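Local coordinates for protein ribonucleoside-diphosphate reductase (Pseudomonas aeruginosa, PDB 5IM3) that probably reduces ribonucleoside diphosphates to their 2'-deoxy forms for DNA synthesis, as the large, allosterically regulated, dATP-binding chain of a class I ribonucleotide reductase, at residues 630-639 / 652-660; 370-378 / 592-603. All coordinates share one frame; numbering follows the deposited sequence. Where two conformers were deposited one is given.

Contact 1: 630-639 / 652-660; sequences AVRMLDNVID and NFKHRPVGL
Arg-656 reaches across to helix 620-640 and meets two carboxylates one helical turn apart, Asp-635 and Asp-639, both at the edge of its guanidinium. NE donates to Asp-635 OD1 at 3.0 Å with a fairly straight N-H...O angle of 162°, on the syn side and in the guanidinium plane. NH1 and NH2 close end-on upon one atom, Asp-639 OD1, at 3.0 and 3.1 Å; NH1 comes from the syn side, NH2 from above the carboxylate plane. A bend at chi3 (66°) brings the guanidinium edge to both carboxylates, and NH2 adds a weak bond to the backbone O of Asp-635. Asp-635 has further donors, Asn-763 to OD1 and Arg-762 and Arg-707 to OD2, which would probably keep it ionised. Ile-638 lies over one guanidinium face, its CB 3.5 Å from Arg-656 NH2, and its CD1 presses on Pro-657 O at 3.3 Å. Toward strand 659-663 the contact is apolar: Leu-634 CB meets Val-658 CG1 at 3.7 Å, and Ala-630 CB meets Leu-660 CD1 at the same distance. Helix 620-640 thus packs on the end of helix 646-655 and the start of strand 659-663, within the alpha/beta barrel, through a salt-bridge network buried at Asp-635 and Arg-656, with Asp-639 nearer the surface.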
ATOM      1  N   ALA A 630      35.573 -39.142  23.102  1.00 53.72           N
ATOM      2  CA  ALA A 630      34.381 -38.316  23.259  1.00 50.23           C
ATOM      3  C   ALA A 630      33.193 -39.154  23.715  1.00 51.17           C
ATOM      4  O   ALA A 630      32.489 -38.790  24.663  1.00 48.85           O
ATOM      5  CB  ALA A 630      34.064 -37.609  21.943  1.00 49.92           C
ATOM      6  N   VAL A 631      32.954 -40.283  23.046  1.00 55.33           N
ATOM      7  CA  VAL A 631      31.812 -41.123  23.393  1.00 54.78           C
ATOM      8  C   VAL A 631      31.940 -41.625  24.825  1.00 55.62           C
ATOM      9  O   VAL A 631      30.956 -41.670  25.572  1.00 53.02           O
ATOM     10  CB  VAL A 631      31.678 -42.287  22.391  1.00 56.74           C
ATOM     11  CG1 VAL A 631      30.582 -43.256  22.830  1.00 56.23           C
ATOM     12  CG2 VAL A 631      31.386 -41.752  20.992  1.00 54.49           C
ATOM     13  N   ARG A 632      33.151 -42.012  25.235  1.00 52.54           N
ATOM     14  CA  ARG A 632      33.344 -42.472  26.604  1.00 52.25           C
ATOM     15  C   ARG A 632      32.995 -41.375  27.601  1.00 51.85           C
ATOM     16  O   ARG A 632      32.280 -41.615  28.581  1.00 50.74           O
ATOM     17  CB  ARG A 632      34.783 -42.941  26.811  1.00 54.53           C
ATOM     18  CG  ARG A 632      35.013 -43.597  28.165  1.00 55.52           C
ATOM     19  CD  ARG A 632      36.475 -43.971  28.378  1.00 57.07           C
ATOM     20  NE  ARG A 632      36.660 -44.753  29.595  1.00 55.48           N
ATOM     21  CZ  ARG A 632      36.580 -46.079  29.655  1.00 58.94           C
ATOM     22  NH1 ARG A 632      36.319 -46.787  28.564  1.00 57.44           N
ATOM     23  NH2 ARG A 632      36.762 -46.702  30.815  1.00 58.67           N
ATOM     24  N   MET A 633      33.491 -40.159  27.365  1.00 51.77           N
ATOM     25  CA  MET A 633      33.164 -39.044  28.248  1.00 52.81           C
ATOM     26  C   MET A 633      31.658 -38.823  28.318  1.00 51.20           C
ATOM     27  O   MET A 633      31.111 -38.561  29.396  1.00 50.20           O
ATOM     28  CB  MET A 633      33.870 -37.777  27.770  1.00 54.47           C
ATOM     29  CG  MET A 633      35.385 -37.876  27.827  1.00 55.13           C
ATOM     30  SD  MET A 633      36.219 -36.503  27.014  1.00 57.32           S
ATOM     31  CE  MET A 633      35.719 -35.118  28.029  1.00 54.83           C
ATOM     32  N   LEU A 634      30.968 -38.932  27.180  1.00 49.10           N
ATOM     33  CA  LEU A 634      29.520 -38.740  27.182  1.00 48.48           C
ATOM     34  C   LEU A 634      28.817 -39.866  27.927  1.00 47.89           C
ATOM     35  O   LEU A 634      27.829 -39.629  28.630  1.00 46.86           O
ATOM     36  CB  LEU A 634      28.999 -38.633  25.748  1.00 46.00           C
ATOM     37  CG  LEU A 634      29.331 -37.334  25.008  1.00 49.34           C
ATOM     38  CD1 LEU A 634      28.805 -37.373  23.577  1.00 47.68           C
ATOM     39  CD2 LEU A 634      28.774 -36.115  25.740  1.00 47.24           C
ATOM     40  N   ASP A 635      29.314 -41.098  27.796  1.00 49.34           N
ATOM     41  CA  ASP A 635      28.722 -42.196  28.549  1.00 52.15           C
ATOM     42  C   ASP A 635      28.931 -41.999  30.044  1.00 53.79           C
ATOM     43  O   ASP A 635      28.051 -42.329  30.849  1.00 52.95           O
ATOM     44  CB  ASP A 635      29.308 -43.530  28.091  1.00 52.59           C
ATOM     45  CG  ASP A 635      28.437 -44.713  28.485  1.00 55.24           C
ATOM     46  OD1 ASP A 635      27.220 -44.673  28.207  1.00 54.99           O
ATOM     47  OD2 ASP A 635      28.960 -45.676  29.079  1.00 56.05           O
ATOM     48  N   ASN A 636      30.085 -41.448  30.435  1.00 51.88           N
ATOM     49  CA  ASN A 636      30.323 -41.141  31.841  1.00 51.74           C
ATOM     50  C   ASN A 636      29.336 -40.099  32.352  1.00 50.27           C
ATOM     51  O   ASN A 636      28.884 -40.171  33.501  1.00 49.35           O
ATOM     52  CB  ASN A 636      31.755 -40.646  32.036  1.00 51.97           C
ATOM     53  CG  ASN A 636      32.780 -41.760  31.950  1.00 52.20           C
ATOM     54  OD1 ASN A 636      32.498 -42.849  31.451  1.00 52.29           O
ATOM     55  ND2 ASN A 636      33.980 -41.490  32.446  1.00 53.51           N
ATOM     56  N   VAL A 637      28.993 -39.118  31.512  1.00 48.26           N
ATOM     57  CA  VAL A 637      28.074 -38.062  31.930  1.00 49.10           C
ATOM     58  C   VAL A 637      26.797 -38.660  32.505  1.00 47.66           C
ATOM     59  O   VAL A 637      26.222 -38.131  33.463  1.00 46.62           O
ATOM     60  CB  VAL A 637      27.775 -37.121  30.747  1.00 45.74           C
ATOM     61  CG1 VAL A 637      26.511 -36.304  31.004  1.00 47.11           C
ATOM     62  CG2 VAL A 637      28.955 -36.199  30.498  1.00 46.29           C
ATOM     63  N   ILE A 638      26.340 -39.775  31.932  1.00 51.39           N
ATOM     64  CA  ILE A 638      25.085 -40.388  32.360  1.00 50.40           C
ATOM     65  C   ILE A 638      25.160 -40.798  33.824  1.00 51.45           C
ATOM     66  O   ILE A 638      24.216 -40.586  34.595  1.00 51.70           O
ATOM     67  CB  ILE A 638      24.752 -41.591  31.459  1.00 50.67           C
ATOM     68  CG1 ILE A 638      24.839 -41.184  29.976  1.00 49.57           C
ATOM     69  CG2 ILE A 638      23.396 -42.186  31.847  1.00 51.28           C
ATOM     70  CD1 ILE A 638      23.556 -41.257  29.219  1.00 52.01           C
ATOM     71  N   ASP A 639      26.277 -41.404  34.227  1.00 54.53           N
ATOM     72  CA  ASP A 639      26.412 -41.920  35.584  1.00 56.52           C
ATOM     73  C   ASP A 639      26.686 -40.820  36.600  1.00 55.56           C
ATOM     74  O   ASP A 639      26.228 -40.917  37.744  1.00 54.11           O
ATOM     75  CB  ASP A 639      27.536 -42.954  35.637  1.00 62.45           C
ATOM     76  CG  ASP A 639      27.305 -44.119  34.696  1.00 64.95           C
ATOM     77  OD1 ASP A 639      26.132 -44.482  34.469  1.00 66.48           O
ATOM     78  OD2 ASP A 639      28.299 -44.673  34.186  1.00 68.45           O
ATOM     79  N   ASN A 652      17.649 -42.160  31.311  1.00 43.60           N
ATOM     80  CA  ASN A 652      19.079 -42.126  31.026  1.00 46.74           C
ATOM     81  C   ASN A 652      19.736 -43.455  31.376  1.00 47.28           C
ATOM     82  O   ASN A 652      20.532 -43.980  30.592  1.00 44.20           O
ATOM     83  CB  ASN A 652      19.740 -40.979  31.788  1.00 45.35           C
ATOM     84  CG  ASN A 652      20.290 -39.903  30.871  1.00 44.96           C
ATOM     85  OD1 ASN A 652      19.957 -39.838  29.685  1.00 44.04           O
ATOM     86  ND2 ASN A 652      21.131 -39.040  31.424  1.00 46.26           N
ATOM     87  N   PHE A 653      19.391 -44.028  32.534  1.00 51.93           N
ATOM     88  CA  PHE A 653      19.975 -45.304  32.941  1.00 53.78           C
ATOM     89  C   PHE A 653      19.479 -46.455  32.076  1.00 54.06           C
ATOM     90  O   PHE A 653      20.233 -47.399  31.817  1.00 53.91           O
ATOM     91  CB  PHE A 653      19.655 -45.594  34.411  1.00 56.41           C
ATOM     92  CG  PHE A 653      20.461 -44.784  35.398  1.00 59.08           C
ATOM     93  CD1 PHE A 653      21.274 -43.742  34.981  1.00 59.13           C
ATOM     94  CD2 PHE A 653      20.411 -45.085  36.753  1.00 62.41           C
ATOM     95  CE1 PHE A 653      22.012 -43.010  35.897  1.00 60.32           C
ATOM     96  CE2 PHE A 653      21.146 -44.356  37.671  1.00 62.06           C
ATOM     97  CZ  PHE A 653      21.946 -43.318  37.243  1.00 60.31           C
ATOM     98  N   LYS A 654      18.223 -46.399  31.625  1.00 53.71           N
ATOM     99  CA  LYS A 654      17.660 -47.498  30.845  1.00 55.08           C
ATOM    100  C   LYS A 654      18.271 -47.558  29.451  1.00 52.63           C
ATOM    101  O   LYS A 654      18.646 -48.634  28.972  1.00 52.52           O
ATOM    102  CB  LYS A 654      16.140 -47.344  30.746  1.00 55.17           C
ATOM    103  CG  LYS A 654      15.329 -48.264  31.646  1.00 58.56           C
ATOM    104  CD  LYS A 654      13.868 -47.825  31.674  1.00 57.69           C
ATOM    105  CE  LYS A 654      12.966 -48.870  32.299  1.00 62.94           C
ATOM    106  NZ  LYS A 654      12.705 -50.013  31.378  1.00 65.24           N
ATOM    107  N   HIS A 655      18.382 -46.404  28.786  1.00 50.29           N
ATOM    108  CA  HIS A 655      18.695 -46.348  27.364  1.00 50.88           C
ATOM    109  C   HIS A 655      20.048 -45.730  27.050  1.00 47.63           C
ATOM    110  O   HIS A 655      20.579 -45.974  25.963  1.00 45.31           O
ATOM    111  CB  HIS A 655      17.611 -45.552  26.622  1.00 48.80           C
ATOM    112  CG  HIS A 655      16.216 -45.920  27.018  1.00 50.39           C
ATOM    113  ND1 HIS A 655      15.729 -47.205  26.913  1.00 52.46           N
ATOM    114  CD2 HIS A 655      15.206 -45.174  27.526  1.00 49.55           C
ATOM    115  CE1 HIS A 655      14.477 -47.235  27.337  1.00 52.50           C
ATOM    116  NE2 HIS A 655      14.137 -46.015  27.715  1.00 51.52           N
ATOM    117  N   ARG A 656      20.600 -44.933  27.955  1.00 48.57           N
ATOM    118  CA  ARG A 656      21.923 -44.339  27.797  1.00 50.52           C
ATOM    119  C   ARG A 656      22.123 -43.682  26.430  1.00 51.24           C
ATOM    120  O   ARG A 656      23.076 -44.006  25.713  1.00 52.13           O
ATOM    121  CB  ARG A 656      23.010 -45.377  28.047  1.00 49.75           C
ATOM    122  CG  ARG A 656      22.856 -46.176  29.341  1.00 52.53           C
ATOM    123  CD  ARG A 656      24.144 -46.924  29.682  1.00 53.38           C
ATOM    124  NE  ARG A 656      25.222 -45.991  30.005  1.00 52.35           N
ATOM    125  CZ  ARG A 656      25.476 -45.532  31.228  1.00 52.79           C
ATOM    126  NH1 ARG A 656      24.745 -45.929  32.262  1.00 54.81           N
ATOM    127  NH2 ARG A 656      26.468 -44.675  31.422  1.00 53.64           N
ATOM    128  N   PRO A 657      21.258 -42.747  26.044  1.00 50.32           N
ATOM    129  CA  PRO A 657      21.520 -41.979  24.826  1.00 45.23           C
ATOM    130  C   PRO A 657      22.540 -40.883  25.072  1.00 43.05           C
ATOM    131  O   PRO A 657      22.618 -40.299  26.154  1.00 42.31           O
ATOM    132  CB  PRO A 657      20.150 -41.386  24.483  1.00 46.94           C
ATOM    133  CG  PRO A 657      19.498 -41.210  25.808  1.00 41.25           C
ATOM    134  CD  PRO A 657      19.977 -42.359  26.665  1.00 44.00           C
ATOM    135  N   VAL A 658      23.340 -40.616  24.041  1.00 42.66           N
ATOM    136  CA  VAL A 658      24.249 -39.482  24.026  1.00 44.19           C
ATOM    137  C   VAL A 658      24.067 -38.767  22.696  1.00 44.94           C
ATOM    138  O   VAL A 658      23.422 -39.271  21.776  1.00 44.23           O
ATOM    139  CB  VAL A 658      25.726 -39.899  24.237  1.00 45.68           C
ATOM    140  CG1 VAL A 658      25.890 -40.621  25.577  1.00 44.43           C
ATOM    141  CG2 VAL A 658      26.218 -40.774  23.092  1.00 44.58           C
ATOM    142  N   GLY A 659      24.643 -37.570  22.608  1.00 48.94           N
ATOM    143  CA  GLY A 659      24.569 -36.785  21.390  1.00 48.24           C
ATOM    144  C   GLY A 659      25.890 -36.133  21.035  1.00 48.14           C
ATOM    145  O   GLY A 659      26.179 -35.021  21.483  1.00 48.21           O
ATOM    146  N   LEU A 660      26.698 -36.821  20.233  1.00 46.57           N
ATOM    147  CA  LEU A 660      27.980 -36.295  19.777  1.00 47.90           C
ATOM    148  C   LEU A 660      27.770 -35.526  18.477  1.00 45.03           C
ATOM    149  O   LEU A 660      27.328 -36.103  17.477  1.00 44.71           O
ATOM    150  CB  LEU A 660      28.990 -37.427  19.573  1.00 46.73           C
ATOM    151  CG  LEU A 660      30.387 -37.027  19.089  1.00 48.93           C
ATOM    152  CD1 LEU A 660      31.128 -36.238  20.152  1.00 50.22           C
ATOM    153  CD2 LEU A 660      31.186 -38.253  18.683  1.00 50.55           C
TER

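Contact 2: 370-378 / 592-603; sequences LSSCYLTTV and LNTNKDEIAVCN
Cys-373 and Cys-602 are joined by a disulfide, SG to SG 2.0 Å, with a chi3 of -57°. Cys-602 carries its SG toward Cys-373 with a chi1 of -26°, well off a staggered value. Beside it, Cys-602 N donates to Cys-373 O at 2.9 Å and 168°. The ladder continues with Leu-375 N to Ala-600 O at 3.0 Å, and a weak return bond runs from Ala-600 N to Leu-375 O. Leu-375 and Ala-600 thus form a hydrogen-bonded antiparallel pair, Tyr-374 and Val-601 the neighbouring non-hydrogen-bonded one. These strands belong to the ten-stranded alpha/beta barrel of ribonucleotide reductases, where such a cysteine pair is consistent with the redox-active pair that supplies electrons to the substrate, oxidised in the conformer described; Cys-373 was modelled in two. Leu-375 CD1 packs on Cys-602 SG at 3.7 Å; on the other sheet face Tyr-374 and Val-601 lie side by side, CE1 3.9 Å from CG1. Ser-371 OG donates to a lone pair of Asn-603 OD1, in the carbonyl plane; the 2.5 Å is unusually short and its exact value doubtful. Farther out, Thr-377 CB rests on Thr-594 OG1, itself bonded to His-582. Behind, Thr-376 OG1 bonds Asn-404, Thr-377 OG1 bonds Asp-405, and backbone bonds tie Tyr-374 and Thr-376 to parallel strand 401-405.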
ATOM      1  N   LEU A 370      25.198 -32.079  34.779  1.00 49.76           N
ATOM      2  CA  LEU A 370      26.006 -32.239  33.575  1.00 50.49           C
ATOM      3  C   LEU A 370      25.192 -32.189  32.291  1.00 53.93           C
ATOM      4  O   LEU A 370      25.763 -31.937  31.223  1.00 53.19           O
ATOM      5  CB  LEU A 370      26.774 -33.565  33.631  1.00 49.19           C
ATOM      6  CG  LEU A 370      27.723 -33.720  34.822  1.00 49.22           C
ATOM      7  CD1 LEU A 370      28.453 -35.047  34.747  1.00 49.78           C
ATOM      8  CD2 LEU A 370      28.712 -32.568  34.889  1.00 47.87           C
ATOM      9  N   SER A 371      23.885 -32.424  32.366  1.00 60.77           N
ATOM     10  CA  SER A 371      22.999 -32.330  31.217  1.00 62.59           C
ATOM     11  C   SER A 371      21.818 -31.450  31.590  1.00 63.99           C
ATOM     12  O   SER A 371      21.280 -31.559  32.696  1.00 67.36           O
ATOM     13  CB  SER A 371      22.507 -33.712  30.775  1.00 64.38           C
ATOM     14  OG  SER A 371      23.596 -34.574  30.495  1.00 66.33           O
ATOM     15  N   SER A 372      21.414 -30.577  30.665  1.00 62.77           N
ATOM     16  CA  SER A 372      20.363 -29.610  30.959  1.00 62.61           C
ATOM     17  C   SER A 372      19.343 -29.513  29.827  1.00 58.16           C
ATOM     18  O   SER A 372      18.743 -28.455  29.621  1.00 61.98           O
ATOM     19  CB  SER A 372      20.966 -28.233  31.241  1.00 62.70           C
ATOM     20  OG  SER A 372      21.633 -27.727  30.097  1.00 64.24           O
ATOM     21  N   CYS A 373      19.132 -30.615  29.099  0.57 51.43           N
ATOM     22  CA  CYS A 373      18.241 -30.683  27.943  0.57 49.90           C
ATOM     23  C   CYS A 373      17.300 -31.865  28.128  0.57 49.84           C
ATOM     24  O   CYS A 373      17.761 -32.990  28.343  0.57 48.95           O
ATOM     25  CB  CYS A 373      19.056 -30.836  26.646  0.57 50.71           C
ATOM     26  SG  CYS A 373      18.160 -31.341  25.117  0.57 50.60           S
ATOM     27  N   TYR A 374      15.991 -31.618  28.046  1.00 45.21           N
ATOM     28  CA  TYR A 374      15.013 -32.655  28.355  1.00 43.56           C
ATOM     29  C   TYR A 374      13.841 -32.620  27.386  1.00 39.84           C
ATOM     30  O   TYR A 374      13.510 -31.576  26.818  1.00 36.36           O
ATOM     31  CB  TYR A 374      14.464 -32.509  29.783  1.00 41.46           C
ATOM     32  CG  TYR A 374      15.521 -32.294  30.836  1.00 43.05           C
ATOM     33  CD1 TYR A 374      16.138 -33.367  31.460  1.00 44.14           C
ATOM     34  CD2 TYR A 374      15.898 -31.013  31.207  1.00 41.55           C
ATOM     35  CE1 TYR A 374      17.104 -33.166  32.426  1.00 45.49           C
ATOM     36  CE2 TYR A 374      16.855 -30.803  32.164  1.00 41.87           C
ATOM     37  CZ  TYR A 374      17.459 -31.879  32.771  1.00 45.45           C
ATOM     38  OH  TYR A 374      18.416 -31.650  33.726  1.00 46.86           O
ATOM     39  N   LEU A 375      13.206 -33.783  27.225  1.00 42.97           N
ATOM     40  CA  LEU A 375      11.991 -33.942  26.441  1.00 44.43           C
ATOM     41  C   LEU A 375      10.927 -34.596  27.310  1.00 47.34           C
ATOM     42  O   LEU A 375      11.213 -35.545  28.046  1.00 47.24           O
ATOM     43  CB  LEU A 375      12.217 -34.801  25.184  1.00 43.39           C
ATOM     44  CG  LEU A 375      13.164 -34.279  24.096  1.00 46.54           C
ATOM     45  CD1 LEU A 375      14.631 -34.448  24.485  1.00 44.77           C
ATOM     46  CD2 LEU A 375      12.874 -34.990  22.778  1.00 47.22           C
ATOM     47  N   THR A 376       9.699 -34.089  27.220  1.00 43.85           N
ATOM     48  CA  THR A 376       8.581 -34.618  27.985  1.00 43.76           C
ATOM     49  C   THR A 376       7.375 -34.793  27.076  1.00 44.14           C
ATOM     50  O   THR A 376       7.305 -34.235  25.979  1.00 46.44           O
ATOM     51  CB  THR A 376       8.191 -33.703  29.155  1.00 42.55           C
ATOM     52  OG1 THR A 376       7.546 -32.526  28.649  1.00 40.00           O
ATOM     53  CG2 THR A 376       9.416 -33.300  29.972  1.00 40.19           C
ATOM     54  N   THR A 377       6.418 -35.579  27.559  1.00 44.89           N
ATOM     55  CA  THR A 377       5.121 -35.739  26.915  1.00 47.39           C
ATOM     56  C   THR A 377       4.050 -35.534  27.976  1.00 47.58           C
ATOM     57  O   THR A 377       4.167 -36.060  29.088  1.00 46.66           O
ATOM     58  CB  THR A 377       4.990 -37.117  26.249  1.00 47.46           C
ATOM     59  OG1 THR A 377       3.688 -37.249  25.670  1.00 51.92           O
ATOM     60  CG2 THR A 377       5.219 -38.244  27.251  1.00 48.37           C
ATOM     61  N   VAL A 378       3.030 -34.755  27.645  1.00 44.28           N
ATOM     62  CA  VAL A 378       2.019 -34.317  28.607  1.00 41.71           C
ATOM     63  C   VAL A 378       0.795 -35.218  28.472  1.00 41.64           C
ATOM     64  O   VAL A 378       0.267 -35.355  27.362  1.00 41.45           O
ATOM     65  CB  VAL A 378       1.632 -32.844  28.393  1.00 39.03           C
ATOM     66  CG1 VAL A 378       0.742 -32.361  29.527  1.00 42.69           C
ATOM     67  CG2 VAL A 378       2.871 -31.974  28.293  1.00 39.19           C
ATOM     68  N   LEU A 592      14.312 -38.610  21.050  1.00 49.28           N
ATOM     69  CA  LEU A 592      14.308 -39.645  22.073  1.00 49.93           C
ATOM     70  C   LEU A 592      12.882 -39.925  22.535  1.00 48.03           C
ATOM     71  O   LEU A 592      12.010 -39.053  22.477  1.00 45.15           O
ATOM     72  CB  LEU A 592      15.169 -39.229  23.273  1.00 50.85           C
ATOM     73  CG  LEU A 592      16.650 -38.959  22.995  1.00 51.28           C
ATOM     74  CD1 LEU A 592      17.322 -38.396  24.239  1.00 49.69           C
ATOM     75  CD2 LEU A 592      17.358 -40.223  22.531  1.00 51.39           C
ATOM     76  N   ASN A 593      12.658 -41.151  23.006  1.00 45.04           N
ATOM     77  CA  ASN A 593      11.343 -41.560  23.483  1.00 42.39           C
ATOM     78  C   ASN A 593      10.998 -40.887  24.808  1.00 40.79           C
ATOM     79  O   ASN A 593      11.868 -40.585  25.627  1.00 40.92           O
ATOM     80  CB  ASN A 593      11.281 -43.076  23.669  1.00 42.04           C
ATOM     81  CG  ASN A 593      11.384 -43.834  22.364  1.00 42.97           C
ATOM     82  OD1 ASN A 593      11.218 -43.267  21.285  1.00 44.86           O
ATOM     83  ND2 ASN A 593      11.650 -45.132  22.458  1.00 43.72           N
ATOM     84  N   THR A 594       9.699 -40.674  25.020  1.00 40.81           N
ATOM     85  CA  THR A 594       9.185 -40.183  26.291  1.00 41.64           C
ATOM     86  C   THR A 594       7.928 -40.958  26.656  1.00 37.61           C
ATOM     87  O   THR A 594       7.243 -41.504  25.788  1.00 35.92           O
ATOM     88  CB  THR A 594       8.861 -38.682  26.242  1.00 40.16           C
ATOM     89  OG1 THR A 594       8.081 -38.393  25.075  1.00 40.34           O
ATOM     90  CG2 THR A 594      10.143 -37.861  26.214  1.00 40.40           C
ATOM     91  N   ASN A 595       7.634 -41.012  27.951  1.00 39.65           N
ATOM     92  CA  ASN A 595       6.368 -41.571  28.405  1.00 39.50           C
ATOM     93  C   ASN A 595       6.124 -41.141  29.847  1.00 42.39           C
ATOM     94  O   ASN A 595       6.834 -40.292  30.395  1.00 43.41           O
ATOM     95  CB  ASN A 595       6.341 -43.099  28.249  1.00 38.26           C
ATOM     96  CG  ASN A 595       7.373 -43.804  29.111  1.00 43.30           C
ATOM     97  OD1 ASN A 595       7.534 -43.502  30.297  1.00 42.57           O
ATOM     98  ND2 ASN A 595       8.071 -44.762  28.515  1.00 44.33           N
ATOM     99  N   LYS A 596       5.095 -41.738  30.445  1.00 45.10           N
ATOM    100  CA  LYS A 596       4.697 -41.461  31.818  1.00 48.83           C
ATOM    101  C   LYS A 596       5.887 -41.483  32.779  1.00 52.67           C
ATOM    102  O   LYS A 596       5.940 -40.700  33.734  1.00 52.00           O
ATOM    103  CB  LYS A 596       3.644 -42.502  32.209  1.00 51.83           C
ATOM    104  CG  LYS A 596       3.012 -42.374  33.568  1.00 56.24           C
ATOM    105  CD  LYS A 596       1.807 -43.323  33.674  1.00 58.57           C
ATOM    106  CE  LYS A 596       2.205 -44.802  33.605  1.00 60.78           C
ATOM    107  NZ  LYS A 596       2.757 -45.290  34.895  1.00 64.67           N
ATOM    108  N   ASP A 597       6.858 -42.366  32.535  1.00 49.80           N
ATOM    109  CA  ASP A 597       7.952 -42.591  33.476  1.00 51.96           C
ATOM    110  C   ASP A 597       9.319 -42.282  32.875  1.00 50.39           C
ATOM    111  O   ASP A 597      10.340 -42.683  33.440  1.00 50.11           O
ATOM    112  CB  ASP A 597       7.919 -44.034  33.981  1.00 53.25           C
ATOM    113  CG  ASP A 597       6.643 -44.359  34.737  1.00 58.02           C
ATOM    114  OD1 ASP A 597       6.326 -43.635  35.708  1.00 58.75           O
ATOM    115  OD2 ASP A 597       5.954 -45.333  34.355  1.00 57.90           O
ATOM    116  N   GLU A 598       9.368 -41.571  31.750  1.00 47.47           N
ATOM    117  CA  GLU A 598      10.628 -41.317  31.056  1.00 48.06           C
ATOM    118  C   GLU A 598      10.639 -39.886  30.541  1.00 44.44           C
ATOM    119  O   GLU A 598       9.910 -39.548  29.605  1.00 37.63           O
ATOM    120  CB  GLU A 598      10.837 -42.308  29.911  1.00 49.98           C
ATOM    121  CG  GLU A 598      11.088 -43.734  30.390  1.00 53.04           C
ATOM    122  CD  GLU A 598      11.435 -44.681  29.259  1.00 54.07           C
ATOM    123  OE1 GLU A 598      11.189 -45.896  29.408  1.00 54.50           O
ATOM    124  OE2 GLU A 598      11.950 -44.208  28.222  1.00 53.62           O
ATOM    125  N   ILE A 599      11.466 -39.055  31.161  1.00 47.23           N
ATOM    126  CA  ILE A 599      11.833 -37.749  30.634  1.00 44.46           C
ATOM    127  C   ILE A 599      13.206 -37.913  29.997  1.00 45.01           C
ATOM    128  O   ILE A 599      14.196 -38.169  30.688  1.00 45.20           O
ATOM    129  CB  ILE A 599      11.825 -36.681  31.737  1.00 45.07           C
ATOM    130  CG1 ILE A 599      10.369 -36.360  32.123  1.00 44.40           C
ATOM    131  CG2 ILE A 599      12.565 -35.426  31.296  1.00 43.23           C
ATOM    132  CD1 ILE A 599      10.219 -35.394  33.283  1.00 42.81           C
ATOM    133  N   ALA A 600      13.269 -37.789  28.672  1.00 48.61           N
ATOM    134  CA  ALA A 600      14.523 -38.002  27.963  1.00 49.33           C
ATOM    135  C   ALA A 600      15.516 -36.889  28.281  1.00 49.94           C
ATOM    136  O   ALA A 600      15.138 -35.724  28.437  1.00 48.30           O
ATOM    137  CB  ALA A 600      14.277 -38.072  26.459  1.00 47.70           C
ATOM    138  N   VAL A 601      16.791 -37.258  28.381  1.00 43.25           N
ATOM    139  CA  VAL A 601      17.865 -36.344  28.752  1.00 45.10           C
ATOM    140  C   VAL A 601      18.881 -36.319  27.618  1.00 46.39           C
ATOM    141  O   VAL A 601      19.320 -37.377  27.152  1.00 45.62           O
ATOM    142  CB  VAL A 601      18.542 -36.770  30.069  1.00 48.47           C
ATOM    143  CG1 VAL A 601      19.463 -35.668  30.576  1.00 48.26           C
ATOM    144  CG2 VAL A 601      17.504 -37.137  31.120  1.00 47.23           C
ATOM    145  N   CYS A 602      19.264 -35.118  27.185  1.00 44.97           N
ATOM    146  CA  CYS A 602      20.255 -34.956  26.126  1.00 46.54           C
ATOM    147  C   CYS A 602      21.625 -34.724  26.754  1.00 46.21           C
ATOM    148  O   CYS A 602      21.839 -33.715  27.436  1.00 47.59           O
ATOM    149  CB  CYS A 602      19.905 -33.796  25.196  1.00 49.32           C
ATOM    150  SG  CYS A 602      18.140 -33.386  25.116  1.00 50.27           S
ATOM    151  N   ASN A 603      22.543 -35.653  26.520  1.00 43.40           N
ATOM    152  CA  ASN A 603      23.915 -35.560  27.008  1.00 45.90           C
ATOM    153  C   ASN A 603      24.812 -35.308  25.796  1.00 45.39           C
ATOM    154  O   ASN A 603      24.948 -36.178  24.928  1.00 42.78           O
ATOM    155  CB  ASN A 603      24.293 -36.833  27.762  1.00 44.65           C
ATOM    156  CG  ASN A 603      23.133 -37.383  28.597  1.00 43.42           C
ATOM    157  OD1 ASN A 603      22.775 -36.823  29.635  1.00 39.76           O
ATOM    158  ND2 ASN A 603      22.543 -38.484  28.140  1.00 42.69           N
TER

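How the contacts relate
Contacts 1 and 2, with centres 14 Å apart, meet at the 600-608 strand, which pairs antiparallel with 373-377 and parallel with 659-663; helix 620-640 follows it in the chain. Asn-603 is the joint: its ND2 probably donates to Pro-657 O at 2.7 Å, and its O probably accepts from Gly-659 N, also at 2.7 Å. Packing adds Asn-652 OD1 against Val-601 CB at 3.4 Å. The cysteine pair belongs to contact 2; contact 1 lies away from the annotated sites and supplies strand 659-663 to the same sheet, covered there by helix 620-640. On the allosteric side, the Tyr-374 side chain is about 12 Å from a bound dATP and about 9 Å from that of Lys-397, a dATP-binding residue.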